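Thymidylate synthase (Enterobacteria phage T4, PDB 1TIS) catalyses the reductive methylation of dUMP to dTMP with methylenetetrahydrofolate as one-carbon donor and reductant, working as a homodimer in dTTP biosynthesis. Local coordinates at residues Ile60-Gly65 against Thr85-Asn90; Ala54-Leu59 against Tyr191-His196; Gln5-Asp10 against Ser32-Asp37. All blocks are in the same frame, centred on the assembly; numbering follows the deposited sequence.

Contact 1 of 3, residues Ile60-Gly65 against Thr85-Asn90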
loop_
_atom_site.group_PDB
_atom_site.type_symbol
_atom_site.label_atom_id
_atom_site.label_comp_id
_atom_site.label_asym_id
_atom_site.label_seq_id
_atom_site.Cartn_x
_atom_site.Cartn_y
_atom_site.Cartn_z
ATOM N N ILE A 60 -14.606 16.217 -0.949
ATOM C CA ILE A 60 -15.065 16.886 0.263
ATOM C C ILE A 60 -16.026 16.022 1.073
ATOM O O ILE A 60 -15.959 15.947 2.299
ATOM C CB ILE A 60 -15.706 18.208 -0.163
ATOM C CG1 ILE A 60 -14.615 19.116 -0.806
ATOM C CG2 ILE A 60 -16.418 18.830 1.061
ATOM C CD1 ILE A 60 -15.065 20.124 -1.890
ATOM N N TRP A 61 -16.902 15.330 0.347
ATOM C CA TRP A 61 -17.918 14.440 0.897
ATOM C C TRP A 61 -17.218 13.319 1.660
ATOM O O TRP A 61 -17.512 13.058 2.833
ATOM C CB TRP A 61 -18.751 13.982 -0.312
ATOM C CG TRP A 61 -19.754 12.887 -0.085
ATOM C CD1 TRP A 61 -20.828 13.088 0.728
ATOM C CD2 TRP A 61 -19.690 11.617 -0.589
ATOM N NE1 TRP A 61 -21.449 11.937 0.753
ATOM C CE2 TRP A 61 -20.806 11.043 -0.018
ATOM C CE3 TRP A 61 -18.886 10.866 -1.412
ATOM C CZ2 TRP A 61 -21.127 9.719 -0.265
ATOM C CZ3 TRP A 61 -19.207 9.544 -1.656
ATOM C CH2 TRP A 61 -20.317 8.969 -1.091
ATOM N N PHE A 62 -16.233 12.716 1.010
ATOM C CA PHE A 62 -15.333 11.723 1.578
ATOM C C PHE A 62 -14.832 12.219 2.928
ATOM O O PHE A 62 -15.047 11.562 3.950
ATOM C CB PHE A 62 -14.176 11.526 0.595
ATOM C CG PHE A 62 -14.384 10.518 -0.533
ATOM C CD1 PHE A 62 -15.631 10.024 -0.844
ATOM C CD2 PHE A 62 -13.280 10.002 -1.167
ATOM C CE1 PHE A 62 -15.761 9.019 -1.768
ATOM C CE2 PHE A 62 -13.417 8.996 -2.089
ATOM C CZ PHE A 62 -14.657 8.503 -2.385
ATOM N N LEU A 63 -14.293 13.451 2.943
ATOM C CA LEU A 63 -13.811 14.095 4.149
ATOM C C LEU A 63 -14.966 14.393 5.101
ATOM O O LEU A 63 -14.689 14.579 6.282
ATOM C CB LEU A 63 -13.055 15.379 3.739
ATOM C CG LEU A 63 -11.580 15.417 3.274
ATOM C CD1 LEU A 63 -11.146 16.842 2.988
ATOM C CD2 LEU A 63 -10.637 15.047 4.392
ATOM N N SER A 64 -16.255 14.464 4.720
ATOM C CA SER A 64 -17.303 14.697 5.710
ATOM C C SER A 64 -17.742 13.447 6.505
ATOM O O SER A 64 -18.511 13.551 7.478
ATOM C CB SER A 64 -18.542 15.328 5.046
ATOM O OG SER A 64 -19.420 14.449 4.343
ATOM N N GLY A 65 -17.267 12.234 6.183
ATOM C CA GLY A 65 -17.717 11.032 6.885
ATOM C C GLY A 65 -19.057 10.560 6.348
ATOM O O GLY A 65 -19.677 9.655 6.911
ATOM N N THR A 85 -24.653 12.339 -10.336
ATOM C CA THR A 85 -23.422 12.276 -9.601
ATOM C C THR A 85 -22.837 10.873 -9.757
ATOM O O THR A 85 -23.524 9.864 -9.937
ATOM C CB THR A 85 -23.698 12.647 -8.116
ATOM O OG1 THR A 85 -22.554 13.410 -7.759
ATOM C CG2 THR A 85 -23.850 11.492 -7.142
ATOM N N VAL A 86 -21.511 10.914 -9.685
ATOM C CA VAL A 86 -20.568 9.812 -9.801
ATOM C C VAL A 86 -20.898 8.491 -9.101
ATOM O O VAL A 86 -20.416 7.445 -9.540
ATOM C CB VAL A 86 -19.173 10.327 -9.322
ATOM C CG1 VAL A 86 -18.468 10.957 -10.506
ATOM C CG2 VAL A 86 -19.296 11.358 -8.171
ATOM N N TRP A 87 -21.667 8.477 -7.999
ATOM C CA TRP A 87 -21.995 7.217 -7.371
ATOM C C TRP A 87 -23.426 6.795 -7.664
ATOM O O TRP A 87 -23.827 5.695 -7.296
ATOM C CB TRP A 87 -21.781 7.297 -5.841
ATOM C CG TRP A 87 -20.320 7.169 -5.373
ATOM C CD1 TRP A 87 -19.553 8.284 -5.378
ATOM C CD2 TRP A 87 -19.640 6.054 -4.887
ATOM N NE1 TRP A 87 -18.412 7.895 -4.892
ATOM C CE2 TRP A 87 -18.415 6.602 -4.589
ATOM C CE3 TRP A 87 -19.804 4.700 -4.627
ATOM C CZ2 TRP A 87 -17.368 5.886 -4.053
ATOM C CZ3 TRP A 87 -18.761 3.955 -4.083
ATOM C CH2 TRP A 87 -17.557 4.547 -3.802
ATOM N N ASP A 88 -24.225 7.569 -8.397
ATOM C CA ASP A 88 -25.612 7.224 -8.677
ATOM C C ASP A 88 -25.874 5.871 -9.305
ATOM O O ASP A 88 -26.555 5.016 -8.723
ATOM C CB ASP A 88 -26.225 8.270 -9.569
ATOM C CG ASP A 88 -26.552 9.553 -8.845
ATOM O OD1 ASP A 88 -26.965 9.549 -7.685
ATOM O OD2 ASP A 88 -26.411 10.575 -9.482
ATOM N N GLU A 89 -25.339 5.630 -10.491
ATOM C CA GLU A 89 -25.516 4.340 -11.113
ATOM C C GLU A 89 -24.332 3.600 -10.550
ATOM O O GLU A 89 -23.282 3.565 -11.188
ATOM C CB GLU A 89 -25.416 4.420 -12.638
ATOM C CG GLU A 89 -26.760 4.429 -13.391
ATOM C CD GLU A 89 -27.445 5.785 -13.577
ATOM O OE1 GLU A 89 -26.798 6.729 -14.046
ATOM O OE2 GLU A 89 -28.634 5.895 -13.271
ATOM N N ASN A 90 -24.495 3.166 -9.290
ATOM C CA ASN A 90 -23.500 2.409 -8.484
ATOM C C ASN A 90 -24.248 2.072 -7.187
ATOM O O ASN A 90 -24.263 0.952 -6.654
ATOM C CB ASN A 90 -22.222 3.252 -8.160
ATOM C CG ASN A 90 -20.962 2.435 -7.901
ATOM O OD1 ASN A 90 -20.594 2.196 -6.763
ATOM N ND2 ASN A 90 -20.221 1.965 -8.880
#
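W61 sends its indole across to W87, and the two rings make an edge-to-face pair. The edge of the W61 six-membered ring is directed at the face of the W87 five-membered ring, with centroids 5.3 Å apart and planes at 60°. W61 CZ3 leads, standing over one face of W87, 3.7 Å from W87 NE1 and slightly farther from W87 CD1. With CG anti to the backbone N (chi1 171°), the W61 indole reaches out from helix 53-64 and turns its own NE1 to the carbonyl of N68.

F62 comes in differently: F62 CZ lies 4.1 Å from W87 CZ2, and the two rings meet rim to rim, each approaching near the plane of the other. W87 is thus touched on a face by one neighbour and along its benzo edge by the next. F62 also stacks on Y109 and has an edge-to-face partner in W113, which makes this an aromatic cluster beside the presumed nucleotide pocket; the W87 side chain is about 8 Å from that of C156, the nucleophile by similarity. The indole N-H of W87 is taken by E58 OE1, one turn before W61 and F62 on helix 53-64, which fixes how the ring is rotated.

S64 OG donates to W61 O over 2.8 Å, in the carbonyl plane on a lone pair, and S64 N shares that acceptor. G65, with positive phi (80°), closes a Schellman motif, G65 N bonding back to F62 O. Across the contact, W87 is carried by a type I turn from T85 to D88, closed by D88 N on T85 O.

Contact 2 of 3, residues Ala54-Leu59 against Tyr191-His196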
loop_
_atom_site.group_PDB
_atom_site.type_symbol
_atom_site.label_atom_id
_atom_site.label_comp_id
_atom_site.label_asym_id
_atom_site.label_seq_id
_atom_site.Cartn_x
_atom_site.Cartn_y
_atom_site.Cartn_z
ATOM N N ALA A 54 -17.060 17.460 -9.974
ATOM C CA ALA A 54 -17.561 16.252 -9.328
ATOM C C ALA A 54 -16.435 15.445 -8.713
ATOM O O ALA A 54 -16.674 14.572 -7.889
ATOM C CB ALA A 54 -18.234 15.309 -10.287
ATOM N N CYS A 55 -15.194 15.636 -9.119
ATOM C CA CYS A 55 -14.069 15.030 -8.433
ATOM C C CYS A 55 -13.766 15.751 -7.106
ATOM O O CYS A 55 -13.421 15.130 -6.085
ATOM C CB CYS A 55 -12.884 15.065 -9.368
ATOM S SG CYS A 55 -11.432 14.743 -8.362
ATOM N N ILE A 56 -13.954 17.076 -7.115
ATOM C CA ILE A 56 -13.742 17.965 -5.986
ATOM C C ILE A 56 -14.830 17.715 -4.965
ATOM O O ILE A 56 -14.607 17.802 -3.760
ATOM C CB ILE A 56 -13.760 19.435 -6.524
ATOM C CG1 ILE A 56 -12.601 19.622 -7.457
ATOM C CG2 ILE A 56 -13.621 20.459 -5.436
ATOM C CD1 ILE A 56 -11.185 19.290 -6.872
ATOM N N ALA A 57 -16.033 17.378 -5.434
ATOM C CA ALA A 57 -17.179 17.161 -4.550
ATOM C C ALA A 57 -17.240 15.827 -3.875
ATOM O O ALA A 57 -17.882 15.679 -2.837
ATOM C CB ALA A 57 -18.497 17.257 -5.252
ATOM N N GLU A 58 -16.611 14.853 -4.517
ATOM C CA GLU A 58 -16.507 13.542 -3.951
ATOM C C GLU A 58 -15.484 13.661 -2.855
ATOM O O GLU A 58 -15.782 13.174 -1.766
ATOM C CB GLU A 58 -16.036 12.555 -4.964
ATOM C CG GLU A 58 -15.859 11.217 -4.313
ATOM C CD GLU A 58 -15.583 10.147 -5.329
ATOM O OE1 GLU A 58 -16.534 9.790 -6.015
ATOM O OE2 GLU A 58 -14.445 9.688 -5.440
ATOM N N LEU A 59 -14.316 14.295 -3.084
ATOM C CA LEU A 59 -13.302 14.422 -2.054
ATOM C C LEU A 59 -13.863 15.123 -0.838
ATOM O O LEU A 59 -13.633 14.624 0.266
ATOM C CB LEU A 59 -12.100 15.210 -2.556
ATOM C CG LEU A 59 -11.078 15.804 -1.549
ATOM C CD1 LEU A 59 -10.177 14.717 -0.970
ATOM C CD2 LEU A 59 -10.290 16.888 -2.259
ATOM N N TYR A 191 -6.097 13.079 -4.845
ATOM C CA TYR A 191 -5.088 13.252 -3.814
ATOM C C TYR A 191 -4.225 14.494 -4.044
ATOM O O TYR A 191 -3.726 15.050 -3.064
ATOM C CB TYR A 191 -4.223 12.025 -3.742
ATOM C CG TYR A 191 -4.949 10.841 -3.126
ATOM C CD1 TYR A 191 -5.206 10.771 -1.768
ATOM C CD2 TYR A 191 -5.381 9.828 -3.945
ATOM C CE1 TYR A 191 -5.911 9.690 -1.245
ATOM C CE2 TYR A 191 -6.082 8.748 -3.422
ATOM C CZ TYR A 191 -6.351 8.673 -2.073
ATOM O OH TYR A 191 -7.094 7.601 -1.611
ATOM N N ALA A 192 -4.000 15.000 -5.273
ATOM C CA ALA A 192 -3.307 16.269 -5.541
ATOM C C ALA A 192 -3.966 17.401 -4.755
ATOM O O ALA A 192 -3.288 18.213 -4.098
ATOM C CB ALA A 192 -3.411 16.619 -7.000
ATOM N N THR A 193 -5.315 17.456 -4.804
ATOM C CA THR A 193 -6.095 18.405 -4.035
ATOM C C THR A 193 -5.899 17.972 -2.589
ATOM O O THR A 193 -5.477 18.862 -1.841
ATOM C CB THR A 193 -7.570 18.363 -4.449
ATOM O OG1 THR A 193 -7.606 18.466 -5.867
ATOM C CG2 THR A 193 -8.384 19.530 -3.924
ATOM N N LEU A 194 -6.046 16.713 -2.115
ATOM C CA LEU A 194 -5.765 16.376 -0.701
ATOM C C LEU A 194 -4.388 16.777 -0.168
ATOM O O LEU A 194 -4.283 17.160 1.006
ATOM C CB LEU A 194 -5.863 14.876 -0.394
ATOM C CG LEU A 194 -6.874 14.298 0.635
ATOM C CD1 LEU A 194 -6.136 13.267 1.469
ATOM C CD2 LEU A 194 -7.432 15.343 1.580
ATOM N N VAL A 195 -3.286 16.768 -0.932
ATOM C CA VAL A 195 -2.026 17.222 -0.358
ATOM C C VAL A 195 -2.073 18.736 -0.346
ATOM O O VAL A 195 -1.346 19.367 0.407
ATOM C CB VAL A 195 -0.852 16.657 -1.182
ATOM C CG1 VAL A 195 -0.940 17.152 -2.567
ATOM C CG2 VAL A 195 0.489 17.122 -0.632
ATOM N N HIS A 196 -2.907 19.391 -1.145
ATOM C CA HIS A 196 -3.062 20.840 -1.031
ATOM C C HIS A 196 -3.776 21.301 0.238
ATOM O O HIS A 196 -3.300 22.153 0.993
ATOM C CB HIS A 196 -3.829 21.382 -2.235
ATOM C CG HIS A 196 -2.851 21.686 -3.337
ATOM N ND1 HIS A 196 -2.284 20.818 -4.149
ATOM C CD2 HIS A 196 -2.364 22.943 -3.606
ATOM C CE1 HIS A 196 -1.465 21.498 -4.895
ATOM N NE2 HIS A 196 -1.516 22.767 -4.566
#
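I56 and L59 meet T193 and L194, while the two flat groups of 191-196 find partners away from helix 53-64. Y191 points away from that helix, stacking on W173 and meeting the ring of Y160 steeply. The imidazole of H196 has the carbonyl oxygen of A192 at its edge, almost in the ring plane, and H196 ND1 donates to A192 O over 2.8 Å at a nearly straight 162°. H196 N reaches the same oxygen from the opposite face of the carbonyl, so two donors grip it.

The contact itself is helix-on-helix packing within the thymidylate synthase fold. Helix 184-202 lies against strand 168-179, where L194 and Y191 rest on L171, and helix 53-64 packs on it from another side. The axes of the two short segments come within 10.4 Å and cross at -55°.

L59 does most of the work. Its CG is anti to the backbone N (chi1 163°), which carries the fork out to straddle two residues of the partner helix. One branch, L59 CD1, sits 3.7 Å from L194 CG, while the other, L59 CD2, rests 3.7 Å from T193 CG2. I56 approaches T193 from one turn earlier, the two side chains crossing at about a right angle. All four residues are buried, and the hydroxyl of T193 is satisfied within its own helix by bonding to A189 O. The same oxygen also lies in van der Waals contact with the isoleucine methyl, T193 OG1 to I56 CD1 3.8 Å.

Contact 3 of 3, residues Gln5-Asp10 against Ser32-Asp37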
loop_
_atom_site.group_PDB
_atom_site.type_symbol
_atom_site.label_atom_id
_atom_site.label_comp_id
_atom_site.label_asym_id
_atom_site.label_seq_id
_atom_site.Cartn_x
_atom_site.Cartn_y
_atom_site.Cartn_z
ATOM N N GLN A 5 2.459 9.507 -20.045
ATOM C CA GLN A 5 2.578 9.058 -21.435
ATOM C C GLN A 5 3.363 7.765 -21.581
ATOM O O GLN A 5 2.983 6.857 -22.327
ATOM C CB GLN A 5 3.242 10.172 -22.248
ATOM C CG GLN A 5 2.322 11.303 -22.756
ATOM C CD GLN A 5 1.374 11.969 -21.748
ATOM O OE1 GLN A 5 1.685 12.190 -20.570
ATOM N NE2 GLN A 5 0.156 12.282 -22.175
ATOM N N ASP A 6 4.458 7.723 -20.812
ATOM C CA ASP A 6 5.304 6.552 -20.716
ATOM C C ASP A 6 4.501 5.344 -20.247
ATOM O O ASP A 6 4.306 4.419 -21.042
ATOM C CB ASP A 6 6.444 6.737 -19.718
ATOM C CG ASP A 6 7.419 7.884 -19.956
ATOM O OD1 ASP A 6 7.791 8.149 -21.101
ATOM O OD2 ASP A 6 7.830 8.502 -18.970
ATOM N N LEU A 7 3.959 5.329 -19.021
ATOM C CA LEU A 7 3.313 4.150 -18.464
ATOM C C LEU A 7 2.409 3.444 -19.436
ATOM O O LEU A 7 2.623 2.261 -19.696
ATOM C CB LEU A 7 2.466 4.469 -17.215
ATOM C CG LEU A 7 1.723 3.299 -16.495
ATOM C CD1 LEU A 7 2.721 2.182 -16.154
ATOM C CD2 LEU A 7 1.036 3.807 -15.223
ATOM N N ILE A 8 1.548 4.210 -20.095
ATOM C CA ILE A 8 0.557 3.657 -21.013
ATOM C C ILE A 8 1.199 2.727 -22.048
ATOM O O ILE A 8 0.746 1.591 -22.267
ATOM C CB ILE A 8 -0.191 4.808 -21.733
ATOM C CG1 ILE A 8 -0.629 5.869 -20.734
ATOM C CG2 ILE A 8 -1.424 4.228 -22.452
ATOM C CD1 ILE A 8 -1.009 7.217 -21.369
ATOM N N LYS A 9 2.329 3.195 -22.593
ATOM C CA LYS A 9 3.072 2.459 -23.595
ATOM C C LYS A 9 3.656 1.195 -22.987
ATOM O O LYS A 9 3.663 0.124 -23.604
ATOM C CB LYS A 9 4.221 3.294 -24.136
ATOM C CG LYS A 9 4.387 3.317 -25.645
ATOM C CD LYS A 9 3.437 4.353 -26.248
ATOM C CE LYS A 9 3.600 5.758 -25.630
ATOM N NZ LYS A 9 2.927 6.744 -26.447
ATOM N N ASP A 10 4.127 1.305 -21.749
ATOM C CA ASP A 10 4.782 0.191 -21.117
ATOM C C ASP A 10 3.833 -0.882 -20.656
ATOM O O ASP A 10 4.260 -2.021 -20.449
ATOM C CB ASP A 10 5.582 0.730 -19.995
ATOM C CG ASP A 10 6.533 1.769 -20.570
ATOM O OD1 ASP A 10 7.420 1.427 -21.359
ATOM O OD2 ASP A 10 6.367 2.938 -20.254
ATOM N N SER A 32 2.708 -0.749 -10.575
ATOM C CA SER A 32 3.216 0.491 -11.165
ATOM C C SER A 32 3.506 1.506 -10.052
ATOM O O SER A 32 3.131 1.280 -8.911
ATOM C CB SER A 32 2.159 0.999 -12.133
ATOM O OG SER A 32 1.578 -0.152 -12.742
ATOM N N LYS A 33 4.172 2.627 -10.274
ATOM C CA LYS A 33 4.409 3.689 -9.303
ATOM C C LYS A 33 4.810 4.899 -10.154
ATOM O O LYS A 33 5.391 4.735 -11.232
ATOM C CB LYS A 33 5.515 3.266 -8.354
ATOM C CG LYS A 33 6.159 4.374 -7.536
ATOM C CD LYS A 33 6.851 3.812 -6.288
ATOM C CE LYS A 33 5.729 3.391 -5.342
ATOM N NZ LYS A 33 6.185 2.698 -4.160
ATOM N N LEU A 34 4.458 6.122 -9.819
ATOM C CA LEU A 34 4.879 7.285 -10.595
ATOM C C LEU A 34 5.226 8.355 -9.554
ATOM O O LEU A 34 4.881 8.108 -8.394
ATOM C CB LEU A 34 3.738 7.789 -11.458
ATOM C CG LEU A 34 2.991 6.865 -12.409
ATOM C CD1 LEU A 34 1.874 7.672 -13.022
ATOM C CD2 LEU A 34 3.874 6.322 -13.521
ATOM N N ARG A 35 5.865 9.511 -9.794
ATOM C CA ARG A 35 6.043 10.518 -8.748
ATOM C C ARG A 35 5.810 11.876 -9.373
ATOM O O ARG A 35 6.290 12.102 -10.483
ATOM C CB ARG A 35 7.453 10.452 -8.124
ATOM C CG ARG A 35 8.618 10.246 -9.067
ATOM C CD ARG A 35 8.971 8.818 -9.563
ATOM N NE ARG A 35 9.912 8.941 -10.682
ATOM C CZ ARG A 35 9.846 8.179 -11.792
ATOM N NH1 ARG A 35 8.979 7.160 -11.909
ATOM N NH2 ARG A 35 10.690 8.414 -12.810
ATOM N N TRP A 36 5.087 12.805 -8.753
ATOM C CA TRP A 36 4.761 14.115 -9.321
ATOM C C TRP A 36 5.267 15.226 -8.439
ATOM O O TRP A 36 5.095 15.136 -7.228
ATOM C CB TRP A 36 3.247 14.407 -9.447
ATOM C CG TRP A 36 2.488 13.544 -10.423
ATOM C CD1 TRP A 36 2.405 13.871 -11.742
ATOM C CD2 TRP A 36 1.903 12.359 -10.103
ATOM N NE1 TRP A 36 1.773 12.868 -12.277
ATOM C CE2 TRP A 36 1.454 11.942 -11.343
ATOM C CE3 TRP A 36 1.702 11.583 -8.982
ATOM C CZ2 TRP A 36 0.793 10.723 -11.460
ATOM C CZ3 TRP A 36 1.049 10.376 -9.110
ATOM C CH2 TRP A 36 0.597 9.945 -10.339
ATOM N N ASP A 37 5.844 16.287 -8.990
ATOM C CA ASP A 37 6.264 17.414 -8.168
ATOM C C ASP A 37 5.166 18.434 -8.312
ATOM O O ASP A 37 5.045 19.028 -9.382
ATOM C CB ASP A 37 7.567 18.065 -8.649
ATOM C CG ASP A 37 8.808 17.490 -7.991
ATOM O OD1 ASP A 37 9.047 17.839 -6.823
ATOM O OD2 ASP A 37 9.517 16.719 -8.652
#
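L7 and L34 set their side chains at about a right angle to each other and meet methyl to methyl, L7 CD2 lying 4.2 Å from L34 CD2. Both CB atoms point toward the opposite segment, but the chains start out differently. In L7 the CG is anti to the backbone N (chi1 -179°), whereas in L34 it is anti to the carbonyl carbon (chi1 -53°); the one leucine projects from helix 3-12 onto the strand and the other rises to meet its fork.

The second branch of L7 turns to another partner. L7 CD1 packs 4.2 Å from S32 CB, so the two methyls of one leucine divide between two residues that lie two apart and look the same way. The methylene of the serine, rather than its hydroxyl, provides this touch: S32 OG is hydrogen-bonded to T216 OG1.

Strand 33-37 runs antiparallel to strand 205-219 in the mixed sheet of the thymidylate synthase fold, with backbone bonds from S32 to G213 and from W36 to L209. The N-terminal helix covers this part of the strand through L7, and Q3 of the same helix adds a polar tie, its NE2 bonding to R35 O. K33, between S32 and L34, points away from the helix; its NZ bonds S32 O of the second subunit, and the same pair recurs with the subunits exchanged. One strand therefore serves the helix with one side and the dimer with the other.

D6 and R35 carry opposite charges, yet D6 OD2 and R35 NH2 stay 6.8 Å apart, so any attraction between them is probably weak. What joins these two segments directly is apolar packing of buried methyl and methylene groups, which depends on their fit and burial and sets no bonding direction.

Contacts 1 and 2 share helix 53-64 and lie 12 Å apart between centres, contact 1 nested in sequence within the loop that contact 2 closes. They touch directly: the bond from E58 to W87 ties one to the other, and L63 packs on L194. Contact 3 closes earlier in the chain, on the opposite side of the chain's centre from contact 1; their centres are 27 Å apart. Contact 2 comes nearer to it, with nearest atoms about 7 Å apart. Each comes within 7 to 9 Å of a residue thought to bind dUMP, in sites shared between the two subunits: F62 about 7 Å and L59 about 9 Å from N187, S32 about 7 Å from V178, between side chains.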